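Local coordinates for thymidylate synthase (Enterobacteria phage T4, PDB 1TIS), which catalyses the reductive methylation of dUMP to dTMP, with 5,10-methylenetetrahydrofolate supplying the one-carbon unit and leaving as dihydrofolate, at residues Y109-R114 against P145-Y150; V119-E124 against Q138-W143; R128-P133 against L252-Q257; G167-Q172 against T193-V198. All coordinates share one frame; numbering follows the deposited sequence.

Contact 1: Y109-R114 against P145-Y150; sequences YGKQWR and PAELKY
Q112 and E147 form the tight half of this contact. The amide of Q112 gives a hydrogen bond from NE2 to E147 OE1 of 3.0 Å, bent to 136° at the hydrogen. NE2 comes down on the carboxylate from above, 68° out of its plane, while E147 OE1 lies moderately tilted from the amide plane of Q112. Two further hydrogen bonds within the chain, from Q112 NE2 to P107 O and from N144 ND2 to Q112 OE1, hold both ends of this buried amide and fix its rotation. The bend at chi2 of Q112 (-70°) swings the amide to E147 although CB itself does not point there.

Here helix 109-114 of the thymidylate synthase fold is tied to the loop that leads to C156, the probable nucleophile, and on into strand 157-164. Y109 OH, on the same helix, takes part in a hydrogen bond with C156 N. The nearest CA atoms, those of Q112 and E147, are 9.4 Å apart, so long side chains alone span the gap.

On the partly exposed side the hold is looser. K111 NZ makes a salt bridge of 3.5 Å to E147 OE2, and K111 CE lies 3.4 Å from E147 OE1, but NZ has a stronger partner in D115 O. In the same loop, P145 and A146 pack on F116 of the second subunit.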
# COMPACT_ATOMS: atom_id res chain seq x y z
N TYR A 109 3.05 -2.41 -15.92
CA TYR A 109 2.03 -3.18 -15.16
C TYR A 109 1.77 -4.59 -15.68
O TYR A 109 2.15 -5.53 -14.99
CB TYR A 109 0.60 -2.56 -15.14
CG TYR A 109 0.33 -1.15 -14.69
CD1 TYR A 109 0.60 -0.14 -15.56
CD2 TYR A 109 -0.17 -0.84 -13.45
CE1 TYR A 109 0.39 1.17 -15.22
CE2 TYR A 109 -0.40 0.47 -13.10
CZ TYR A 109 -0.11 1.49 -14.00
OH TYR A 109 -0.31 2.83 -13.71
N GLY A 110 1.21 -4.79 -16.89
CA GLY A 110 0.88 -6.11 -17.38
C GLY A 110 1.98 -7.13 -17.16
O GLY A 110 1.74 -8.17 -16.52
N LYS A 111 3.20 -6.81 -17.62
CA LYS A 111 4.32 -7.69 -17.37
C LYS A 111 4.51 -7.86 -15.85
O LYS A 111 4.45 -9.01 -15.42
CB LYS A 111 5.56 -7.10 -18.06
CG LYS A 111 6.92 -7.15 -17.40
CD LYS A 111 7.62 -8.45 -17.19
CE LYS A 111 8.41 -8.20 -15.91
NZ LYS A 111 9.37 -9.25 -15.62
N GLN A 112 4.61 -6.87 -14.94
CA GLN A 112 4.74 -7.17 -13.51
C GLN A 112 3.53 -7.93 -12.98
O GLN A 112 3.62 -8.46 -11.88
CB GLN A 112 4.84 -5.97 -12.64
CG GLN A 112 5.86 -5.02 -13.19
CD GLN A 112 7.27 -5.52 -13.06
OE1 GLN A 112 7.57 -6.41 -12.28
NE2 GLN A 112 8.18 -4.94 -13.82
N TRP A 113 2.40 -8.06 -13.67
CA TRP A 113 1.30 -8.85 -13.11
C TRP A 113 1.55 -10.28 -13.45
O TRP A 113 1.53 -11.18 -12.61
CB TRP A 113 -0.05 -8.39 -13.68
CG TRP A 113 -0.47 -7.04 -13.09
CD1 TRP A 113 0.35 -6.28 -12.28
CD2 TRP A 113 -1.66 -6.42 -13.30
NE1 TRP A 113 -0.32 -5.22 -11.99
CE2 TRP A 113 -1.52 -5.27 -12.58
CE3 TRP A 113 -2.82 -6.69 -13.98
CZ2 TRP A 113 -2.53 -4.36 -12.51
CZ3 TRP A 113 -3.85 -5.78 -13.92
CH2 TRP A 113 -3.70 -4.63 -13.18
N ARG A 114 1.97 -10.47 -14.69
CA ARG A 114 2.11 -11.78 -15.25
C ARG A 114 3.50 -12.33 -15.10
O ARG A 114 3.70 -13.52 -15.20
CB ARG A 114 1.69 -11.66 -16.69
CG ARG A 114 0.31 -10.99 -16.83
CD ARG A 114 -0.88 -11.83 -16.37
NE ARG A 114 -0.87 -13.02 -17.17
CZ ARG A 114 -1.09 -14.21 -16.66
NH1 ARG A 114 -1.58 -14.37 -15.45
NH2 ARG A 114 -0.90 -15.28 -17.41
N PRO A 145 11.23 -2.41 -7.95
CA PRO A 145 12.30 -1.42 -7.78
C PRO A 145 13.40 -1.56 -8.83
O PRO A 145 13.83 -0.63 -9.52
CB PRO A 145 12.80 -1.64 -6.36
CG PRO A 145 11.63 -2.26 -5.64
CD PRO A 145 11.00 -3.15 -6.71
N ALA A 146 13.73 -2.81 -9.02
CA ALA A 146 14.80 -3.18 -9.89
C ALA A 146 14.47 -3.04 -11.37
O ALA A 146 15.36 -3.25 -12.20
CB ALA A 146 15.18 -4.61 -9.49
N GLU A 147 13.23 -2.74 -11.78
CA GLU A 147 12.90 -2.60 -13.20
C GLU A 147 12.20 -1.30 -13.46
O GLU A 147 11.70 -1.05 -14.55
CB GLU A 147 11.98 -3.68 -13.73
CG GLU A 147 12.58 -5.04 -13.97
CD GLU A 147 11.57 -6.12 -14.39
OE1 GLU A 147 10.68 -5.83 -15.19
OE2 GLU A 147 11.68 -7.25 -13.91
N LEU A 148 12.14 -0.40 -12.49
CA LEU A 148 11.54 0.91 -12.69
C LEU A 148 12.25 1.55 -13.88
O LEU A 148 11.62 2.06 -14.81
CB LEU A 148 11.74 1.83 -11.46
CG LEU A 148 11.09 1.44 -10.14
CD1 LEU A 148 11.55 2.38 -9.01
CD2 LEU A 148 9.56 1.43 -10.33
N LYS A 149 13.58 1.35 -13.89
CA LYS A 149 14.46 1.87 -14.91
C LYS A 149 14.04 1.66 -16.31
O LYS A 149 14.35 2.55 -17.07
CB LYS A 149 15.86 1.32 -14.76
CG LYS A 149 16.47 2.24 -13.72
CD LYS A 149 16.42 3.73 -14.15
CE LYS A 149 16.41 4.75 -12.98
NZ LYS A 149 15.13 4.83 -12.27
N TYR A 150 13.32 0.60 -16.65
CA TYR A 150 12.91 0.46 -18.03
C TYR A 150 11.43 0.80 -18.33
O TYR A 150 10.86 0.41 -19.37
CB TYR A 150 13.22 -0.95 -18.45
CG TYR A 150 14.56 -1.50 -18.02
CD1 TYR A 150 15.70 -0.82 -18.32
CD2 TYR A 150 14.61 -2.67 -17.33
CE1 TYR A 150 16.92 -1.29 -17.93
CE2 TYR A 150 15.83 -3.16 -16.94
CZ TYR A 150 16.98 -2.46 -17.23
OH TYR A 150 18.21 -2.90 -16.78

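Contact 2: V119-E124 against Q138-W143; sequences VDQIIE and QIVSAW
Q121 lies across V140 and S141 where helix 121-131 of the thymidylate synthase fold begins beside residues 138-143. That extended segment is bonded through its backbone to strand 157-164, V140 pairing with Y160 and A142 with M158. Ahead of the helix, V119 packs on P145 of the second subunit. D120 centres an inverse gamma turn, its OD1 in a salt bridge with R114 NH1.

Q121 then points into the contact. Its chi1 of 61° sets CG between the backbone N and the carbonyl carbon, and the chain runs out extended, placing CG 3.9 Å from V140 CB. NE2 is hydrogen-bonded to Q112 O on helix 109-114 and also lies 2.7 Å from S141 O. At the other end of the amide, a water donates to both Q121 OE1 and I139 O, at 2.9 Å each, and so bridges helix start and extended segment. I122 turns its CB away, packing on W113 and Y160. Just before the second segment lies R137, which probably binds dUMP, its side chain about 5 Å from that of I139. Beside the water bridge, Q121 OE1 sits 3.4 Å from V140 CA.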
# COMPACT_ATOMS: atom_id res chain seq x y z
N VAL A 119 7.37 -14.89 -11.30
CA VAL A 119 6.12 -15.22 -10.61
C VAL A 119 4.99 -14.71 -11.50
O VAL A 119 4.90 -13.51 -11.80
CB VAL A 119 5.90 -14.51 -9.28
CG1 VAL A 119 4.85 -15.30 -8.55
CG2 VAL A 119 7.14 -14.37 -8.49
N ASP A 120 4.13 -15.59 -11.99
CA ASP A 120 2.95 -15.15 -12.71
C ASP A 120 1.97 -14.89 -11.59
O ASP A 120 1.18 -15.78 -11.21
CB ASP A 120 2.43 -16.25 -13.65
CG ASP A 120 1.20 -15.83 -14.47
OD1 ASP A 120 0.55 -14.84 -14.15
OD2 ASP A 120 0.90 -16.48 -15.46
N GLN A 121 1.96 -13.67 -11.07
CA GLN A 121 1.07 -13.33 -9.97
C GLN A 121 -0.42 -13.10 -10.28
O GLN A 121 -1.15 -12.90 -9.31
CB GLN A 121 1.66 -12.13 -9.22
CG GLN A 121 1.90 -10.75 -9.83
CD GLN A 121 2.70 -9.89 -8.88
OE1 GLN A 121 2.60 -10.00 -7.66
NE2 GLN A 121 3.62 -9.03 -9.28
N ILE A 122 -0.99 -13.10 -11.51
CA ILE A 122 -2.45 -13.05 -11.65
C ILE A 122 -2.86 -14.48 -11.46
O ILE A 122 -3.48 -14.83 -10.46
CB ILE A 122 -3.01 -12.58 -13.06
CG1 ILE A 122 -3.01 -11.05 -13.10
CG2 ILE A 122 -4.45 -13.09 -13.32
CD1 ILE A 122 -4.02 -10.40 -12.12
N ILE A 123 -2.47 -15.37 -12.34
CA ILE A 123 -2.83 -16.76 -12.23
C ILE A 123 -2.59 -17.31 -10.85
O ILE A 123 -3.49 -18.03 -10.42
CB ILE A 123 -2.05 -17.52 -13.32
CG1 ILE A 123 -3.12 -17.73 -14.35
CG2 ILE A 123 -1.29 -18.76 -12.87
CD1 ILE A 123 -2.58 -18.38 -15.62
N GLU A 124 -1.56 -16.98 -10.09
CA GLU A 124 -1.52 -17.69 -8.85
C GLU A 124 -2.22 -17.05 -7.65
O GLU A 124 -2.49 -17.67 -6.60
CB GLU A 124 -0.07 -17.98 -8.61
CG GLU A 124 0.67 -16.83 -8.00
CD GLU A 124 1.42 -17.35 -6.80
OE1 GLU A 124 0.78 -17.62 -5.77
OE2 GLU A 124 2.63 -17.52 -6.92
N GLN A 138 -2.56 -12.34 -0.13
CA GLN A 138 -3.02 -12.49 -1.52
C GLN A 138 -3.08 -11.16 -2.22
O GLN A 138 -4.12 -10.62 -2.58
CB GLN A 138 -4.38 -13.24 -1.52
CG GLN A 138 -5.50 -12.91 -0.51
CD GLN A 138 -6.66 -13.93 -0.47
OE1 GLN A 138 -6.65 -14.91 -1.21
NE2 GLN A 138 -7.69 -13.81 0.37
N ILE A 139 -1.81 -10.77 -2.41
CA ILE A 139 -1.32 -9.43 -2.79
C ILE A 139 -0.73 -9.31 -4.21
O ILE A 139 -0.05 -10.29 -4.54
CB ILE A 139 -0.23 -9.02 -1.76
CG1 ILE A 139 -0.76 -9.17 -0.36
CG2 ILE A 139 0.20 -7.59 -1.97
CD1 ILE A 139 0.19 -8.58 0.67
N VAL A 140 -0.86 -8.31 -5.10
CA VAL A 140 -0.01 -8.32 -6.29
C VAL A 140 0.61 -6.94 -6.46
O VAL A 140 0.01 -5.90 -6.69
CB VAL A 140 -0.75 -8.81 -7.65
CG1 VAL A 140 -2.00 -9.54 -7.30
CG2 VAL A 140 -1.08 -7.71 -8.63
N SER A 141 1.89 -6.89 -6.17
CA SER A 141 2.69 -5.70 -6.22
C SER A 141 3.02 -5.50 -7.68
O SER A 141 3.26 -6.49 -8.38
CB SER A 141 3.96 -5.93 -5.43
OG SER A 141 4.90 -4.87 -5.53
N ALA A 142 3.04 -4.25 -8.12
CA ALA A 142 3.42 -3.96 -9.50
C ALA A 142 4.72 -3.15 -9.48
O ALA A 142 5.46 -3.09 -10.45
CB ALA A 142 2.34 -3.13 -10.18
N TRP A 143 5.06 -2.51 -8.36
CA TRP A 143 6.28 -1.74 -8.29
C TRP A 143 7.38 -2.76 -8.15
O TRP A 143 7.43 -3.58 -7.23
CB TRP A 143 6.19 -0.85 -7.09
CG TRP A 143 7.33 0.11 -6.84
CD1 TRP A 143 8.32 -0.19 -5.94
CD2 TRP A 143 7.41 1.40 -7.32
NE1 TRP A 143 9.01 0.91 -5.82
CE2 TRP A 143 8.50 1.88 -6.62
CE3 TRP A 143 6.74 2.23 -8.18
CZ2 TRP A 143 8.92 3.18 -6.78
CZ3 TRP A 143 7.16 3.54 -8.33
CH2 TRP A 143 8.24 4.01 -7.63
O HOH W 1 2.73 -10.97 -4.95

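Contact 3: R128-P133 against L252-Q257; sequences RIKKLP and LSTKEQ
K130 NZ reaches two acceptors on the first turn of helix 254-262. The stronger is a hydrogen bond of 2.8 Å from K130 NZ to T254 OG1; the other, from K130 NZ to Q257 OE1 at 3.2 Å, is weak. A chi1 of -49° puts T254 OG1 beside its own backbone N, on the side where the lysine arrives, with CG2 anti to that N. The hydroxyl is shared, since T254 OG1 is also hydrogen-bonded to D127 OD1, and the acid is therefore in a position to orient the group that meets the ammonium. Q257 is held from its other end: NE2 gives hydrogen bonds to F249 O and M201 O, which would steady OE1 in front of the lysine.

K255 NZ lies 6.1 Å from K130 NZ, and D127, in a long, weak ion pair with K255, would temper the two like charges.

Next to NZ, K130 CE comes 3.4 Å from Q257 OE1 and 3.6 Å from T254 OG1, following the ammonium in; beyond that the packing is with helix 184-202. S253 occupies the N-cap position of helix 254-262, and its backbone O accepts from E256 N and Q257 N.

The contact thus joins the C-terminal end of helix 121-131 to the N-terminal end of helix 254-262. Helix 184-202 adjoins both, with C202 against K130 and M201 against T254, while I129 turns to F162 and V164 on strand 157-164.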
# COMPACT_ATOMS: atom_id res chain seq x y z
N ARG A 128 -4.81 -18.86 -4.50
CA ARG A 128 -4.98 -18.66 -3.05
C ARG A 128 -6.42 -18.38 -2.66
O ARG A 128 -6.90 -19.05 -1.75
CB ARG A 128 -4.19 -17.49 -2.48
CG ARG A 128 -2.69 -17.63 -2.75
CD ARG A 128 -1.76 -17.02 -1.67
NE ARG A 128 -1.52 -17.89 -0.51
CZ ARG A 128 -0.29 -18.19 -0.09
NH1 ARG A 128 0.81 -17.68 -0.64
NH2 ARG A 128 -0.13 -19.03 0.93
N ILE A 129 -7.16 -17.54 -3.41
CA ILE A 129 -8.57 -17.26 -3.17
C ILE A 129 -9.38 -18.53 -3.36
O ILE A 129 -10.30 -18.82 -2.60
CB ILE A 129 -9.23 -16.28 -4.14
CG1 ILE A 129 -8.31 -15.17 -4.68
CG2 ILE A 129 -10.45 -15.78 -3.38
CD1 ILE A 129 -7.95 -13.94 -3.83
N LYS A 130 -9.07 -19.28 -4.41
CA LYS A 130 -9.77 -20.52 -4.67
C LYS A 130 -9.46 -21.57 -3.61
O LYS A 130 -10.22 -22.53 -3.41
CB LYS A 130 -9.35 -21.20 -5.97
CG LYS A 130 -9.42 -20.54 -7.32
CD LYS A 130 -10.81 -20.24 -7.80
CE LYS A 130 -10.65 -19.87 -9.24
NZ LYS A 130 -10.32 -21.05 -10.01
N LYS A 131 -8.36 -21.43 -2.91
CA LYS A 131 -7.88 -22.57 -2.22
C LYS A 131 -7.62 -22.26 -0.78
O LYS A 131 -8.11 -23.01 0.03
CB LYS A 131 -6.67 -22.94 -3.07
CG LYS A 131 -5.89 -24.21 -2.93
CD LYS A 131 -4.60 -23.94 -3.69
CE LYS A 131 -4.67 -24.43 -5.12
NZ LYS A 131 -3.96 -25.70 -5.17
N LEU A 132 -6.91 -21.25 -0.33
CA LEU A 132 -6.77 -20.96 1.09
C LEU A 132 -7.60 -19.72 1.44
O LEU A 132 -7.09 -18.88 2.18
CB LEU A 132 -5.27 -20.71 1.43
CG LEU A 132 -4.35 -21.68 2.18
CD1 LEU A 132 -5.03 -23.00 2.50
CD2 LEU A 132 -3.12 -21.93 1.30
N PRO A 133 -8.86 -19.50 1.04
CA PRO A 133 -9.49 -18.19 0.97
C PRO A 133 -9.20 -17.19 2.10
O PRO A 133 -8.78 -16.04 1.86
CB PRO A 133 -10.97 -18.51 0.84
CG PRO A 133 -11.14 -19.90 1.40
CD PRO A 133 -9.88 -20.53 0.87
N LEU A 252 -13.85 -23.98 -14.34
CA LEU A 252 -12.69 -24.17 -15.19
C LEU A 252 -11.45 -23.89 -14.38
O LEU A 252 -11.55 -23.11 -13.43
CB LEU A 252 -12.74 -23.26 -16.42
CG LEU A 252 -13.83 -23.50 -17.49
CD1 LEU A 252 -13.55 -22.78 -18.81
CD2 LEU A 252 -13.84 -24.97 -17.80
N SER A 253 -10.32 -24.54 -14.71
CA SER A 253 -9.08 -24.32 -13.97
C SER A 253 -8.64 -22.88 -14.13
O SER A 253 -8.79 -22.37 -15.24
CB SER A 253 -8.01 -25.24 -14.48
OG SER A 253 -7.86 -25.18 -15.88
N THR A 254 -8.14 -22.20 -13.10
CA THR A 254 -7.71 -20.79 -13.16
C THR A 254 -6.99 -20.32 -14.41
O THR A 254 -7.28 -19.28 -15.02
CB THR A 254 -6.87 -20.54 -11.94
OG1 THR A 254 -7.60 -21.06 -10.83
CG2 THR A 254 -6.55 -19.10 -11.74
N LYS A 255 -6.09 -21.20 -14.82
CA LYS A 255 -5.31 -20.89 -16.01
C LYS A 255 -6.19 -20.91 -17.29
O LYS A 255 -5.97 -20.17 -18.25
CB LYS A 255 -4.14 -21.91 -16.08
CG LYS A 255 -3.54 -22.42 -14.76
CD LYS A 255 -4.07 -23.85 -14.50
CE LYS A 255 -4.20 -24.29 -13.04
NZ LYS A 255 -5.29 -23.60 -12.37
N GLU A 256 -7.25 -21.71 -17.32
CA GLU A 256 -8.21 -21.85 -18.40
C GLU A 256 -9.33 -20.79 -18.38
O GLU A 256 -9.97 -20.45 -19.41
CB GLU A 256 -8.73 -23.24 -18.26
CG GLU A 256 -9.44 -23.78 -19.43
CD GLU A 256 -8.67 -23.53 -20.70
OE1 GLU A 256 -7.63 -24.16 -20.91
OE2 GLU A 256 -9.13 -22.68 -21.46
N GLN A 257 -9.55 -20.26 -17.17
CA GLN A 257 -10.50 -19.18 -16.92
C GLN A 257 -9.98 -17.84 -17.43
O GLN A 257 -10.79 -17.08 -17.99
CB GLN A 257 -10.80 -19.02 -15.44
CG GLN A 257 -11.50 -20.19 -14.77
CD GLN A 257 -11.93 -19.87 -13.34
OE1 GLN A 257 -11.11 -19.34 -12.60
NE2 GLN A 257 -13.16 -20.09 -12.90

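Contact 4: G167-Q172 against T193-V198; sequences GYLDLQ and TLVHIV
L169 and L171 face L194, V195 and V198 where strand 168-172 and helix 193-198 run roughly antiparallel, with 145° between their N-to-C directions and their axes 8.7 Å apart at closest approach. They are the first strand and the helix of a beta-alpha-beta unit: strand 168-179, helix 184-202, then strand 205-219, which pairs parallel with the first.

Strand alternation decides which residues take part. L169 and L171 point to the helix, while D170 between them points away and bonds through OD1 to D208 N on strand 205-219. On the helix, L194, V195 and V198 share one face, spaced by one and then three residues. The side chains that meet are all apolar, and no hydrogen bond crosses the contact.

L169 makes more of the close approaches than L171. Having CG anti to the backbone N (chi1 178°) directs the branch toward the helix, where CD2 lies between two valines, 3.9 Å from V195 CG2 and 3.9 Å from V198 CB. L171 makes a single side-chain approach, its CD1 4.0 Å from L194 CD1, the two chains crossing at a slant.

F162 of strand 157-164 touches both leucines, and L59 of helix 53-64 touches L194. The strand's other face meets the second subunit, where F30 packs on D170 and Q172, and Q172 NE2 bonds to G213 O. The L171 side chain is about 10 Å from that of N187, which probably binds dUMP. V195 CG2, besides meeting L169 CD2, lies 3.7 Å from the backbone L169 O.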
# COMPACT_ATOMS: atom_id res chain seq x y z
N GLY A 167 -18.14 -15.13 1.78
CA GLY A 167 -18.87 -15.07 0.53
C GLY A 167 -18.69 -13.79 -0.26
O GLY A 167 -19.32 -13.59 -1.30
N TYR A 168 -17.85 -12.88 0.21
CA TYR A 168 -17.55 -11.71 -0.59
C TYR A 168 -16.03 -11.63 -0.79
O TYR A 168 -15.21 -12.25 -0.08
CB TYR A 168 -18.09 -10.48 0.11
CG TYR A 168 -19.60 -10.47 0.36
CD1 TYR A 168 -20.08 -11.02 1.53
CD2 TYR A 168 -20.48 -9.83 -0.50
CE1 TYR A 168 -21.42 -10.92 1.87
CE2 TYR A 168 -21.82 -9.73 -0.16
CZ TYR A 168 -22.29 -10.27 1.03
OH TYR A 168 -23.62 -10.11 1.45
N LEU A 169 -15.68 -10.95 -1.86
CA LEU A 169 -14.30 -10.74 -2.23
C LEU A 169 -14.09 -9.27 -2.05
O LEU A 169 -14.97 -8.49 -2.40
CB LEU A 169 -14.08 -11.09 -3.67
CG LEU A 169 -12.72 -10.89 -4.25
CD1 LEU A 169 -11.71 -11.79 -3.55
CD2 LEU A 169 -12.81 -11.17 -5.72
N ASP A 170 -12.97 -8.84 -1.52
CA ASP A 170 -12.80 -7.42 -1.34
C ASP A 170 -11.47 -7.07 -1.98
O ASP A 170 -10.59 -7.94 -1.94
CB ASP A 170 -12.78 -7.11 0.16
CG ASP A 170 -13.96 -7.60 1.00
OD1 ASP A 170 -15.11 -7.59 0.55
OD2 ASP A 170 -13.72 -7.97 2.15
N LEU A 171 -11.28 -5.89 -2.60
CA LEU A 171 -9.98 -5.55 -3.14
C LEU A 171 -9.59 -4.20 -2.61
O LEU A 171 -10.46 -3.35 -2.42
CB LEU A 171 -9.98 -5.46 -4.68
CG LEU A 171 -8.60 -5.21 -5.36
CD1 LEU A 171 -8.67 -5.82 -6.73
CD2 LEU A 171 -8.25 -3.74 -5.49
N GLN A 172 -8.31 -3.92 -2.40
CA GLN A 172 -7.86 -2.59 -1.98
C GLN A 172 -6.57 -2.17 -2.70
O GLN A 172 -5.55 -2.83 -2.59
CB GLN A 172 -7.65 -2.60 -0.45
CG GLN A 172 -6.89 -1.38 -0.02
CD GLN A 172 -6.76 -1.30 1.46
OE1 GLN A 172 -7.15 -0.28 2.00
NE2 GLN A 172 -6.29 -2.29 2.19
N THR A 193 -14.27 -3.47 -11.84
CA THR A 193 -14.39 -4.52 -12.84
C THR A 193 -13.44 -5.60 -12.35
O THR A 193 -13.96 -6.71 -12.21
CB THR A 193 -14.00 -4.00 -14.23
OG1 THR A 193 -14.73 -2.80 -14.44
CG2 THR A 193 -14.39 -4.93 -15.36
N LEU A 194 -12.15 -5.41 -11.97
CA LEU A 194 -11.33 -6.53 -11.45
C LEU A 194 -11.91 -7.31 -10.27
O LEU A 194 -11.71 -8.53 -10.20
CB LEU A 194 -9.94 -6.08 -10.95
CG LEU A 194 -8.62 -6.62 -11.57
CD1 LEU A 194 -7.68 -6.94 -10.42
CD2 LEU A 194 -8.81 -7.89 -12.38
N VAL A 195 -12.67 -6.73 -9.33
CA VAL A 195 -13.23 -7.57 -8.27
C VAL A 195 -14.43 -8.28 -8.87
O VAL A 195 -14.85 -9.31 -8.36
CB VAL A 195 -13.60 -6.69 -7.06
CG1 VAL A 195 -14.61 -5.69 -7.46
CG2 VAL A 195 -14.22 -7.51 -5.94
N HIS A 196 -15.02 -7.81 -9.97
CA HIS A 196 -16.07 -8.57 -10.63
C HIS A 196 -15.58 -9.84 -11.34
O HIS A 196 -16.09 -10.95 -11.13
CB HIS A 196 -16.78 -7.70 -11.66
CG HIS A 196 -17.90 -6.96 -10.98
ND1 HIS A 196 -17.79 -5.90 -10.22
CD2 HIS A 196 -19.22 -7.36 -11.02
CE1 HIS A 196 -18.99 -5.63 -9.79
NE2 HIS A 196 -19.84 -6.51 -10.27
N ILE A 197 -14.56 -9.66 -12.18
CA ILE A 197 -13.99 -10.74 -12.94
C ILE A 197 -13.46 -11.75 -11.92
O ILE A 197 -13.92 -12.90 -11.96
CB ILE A 197 -12.93 -10.10 -13.85
CG1 ILE A 197 -13.59 -9.57 -15.08
CG2 ILE A 197 -11.87 -11.11 -14.29
CD1 ILE A 197 -12.53 -8.74 -15.84
N VAL A 198 -12.63 -11.37 -10.93
CA VAL A 198 -12.13 -12.38 -10.02
C VAL A 198 -13.21 -13.03 -9.13
O VAL A 198 -13.16 -14.23 -8.85
CB VAL A 198 -11.04 -11.78 -9.16
CG1 VAL A 198 -10.32 -12.92 -8.42
CG2 VAL A 198 -10.03 -11.02 -10.02

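Overall arrangement
Contacts 1 and 2 lie with centres 11 Å apart and touch through the successive helices 109-114 and 121-131; along the chain contact 2 is nested inside the loop closed by contact 1. Contact 3 uses the far end of helix 121-131, its centre 13 Å from that of contact 2, and crosses it in sequence. Contact 4 comes later, within the long loop that contact 3 closes, and meets it where I129 touches L169. Contacts 1 and 3, centres 24 Å apart, do not touch. Helix 121-131 thus links the region leading to the probable nucleophile with the beta-alpha-beta core, and all four contacts also reach the second subunit of the homodimer.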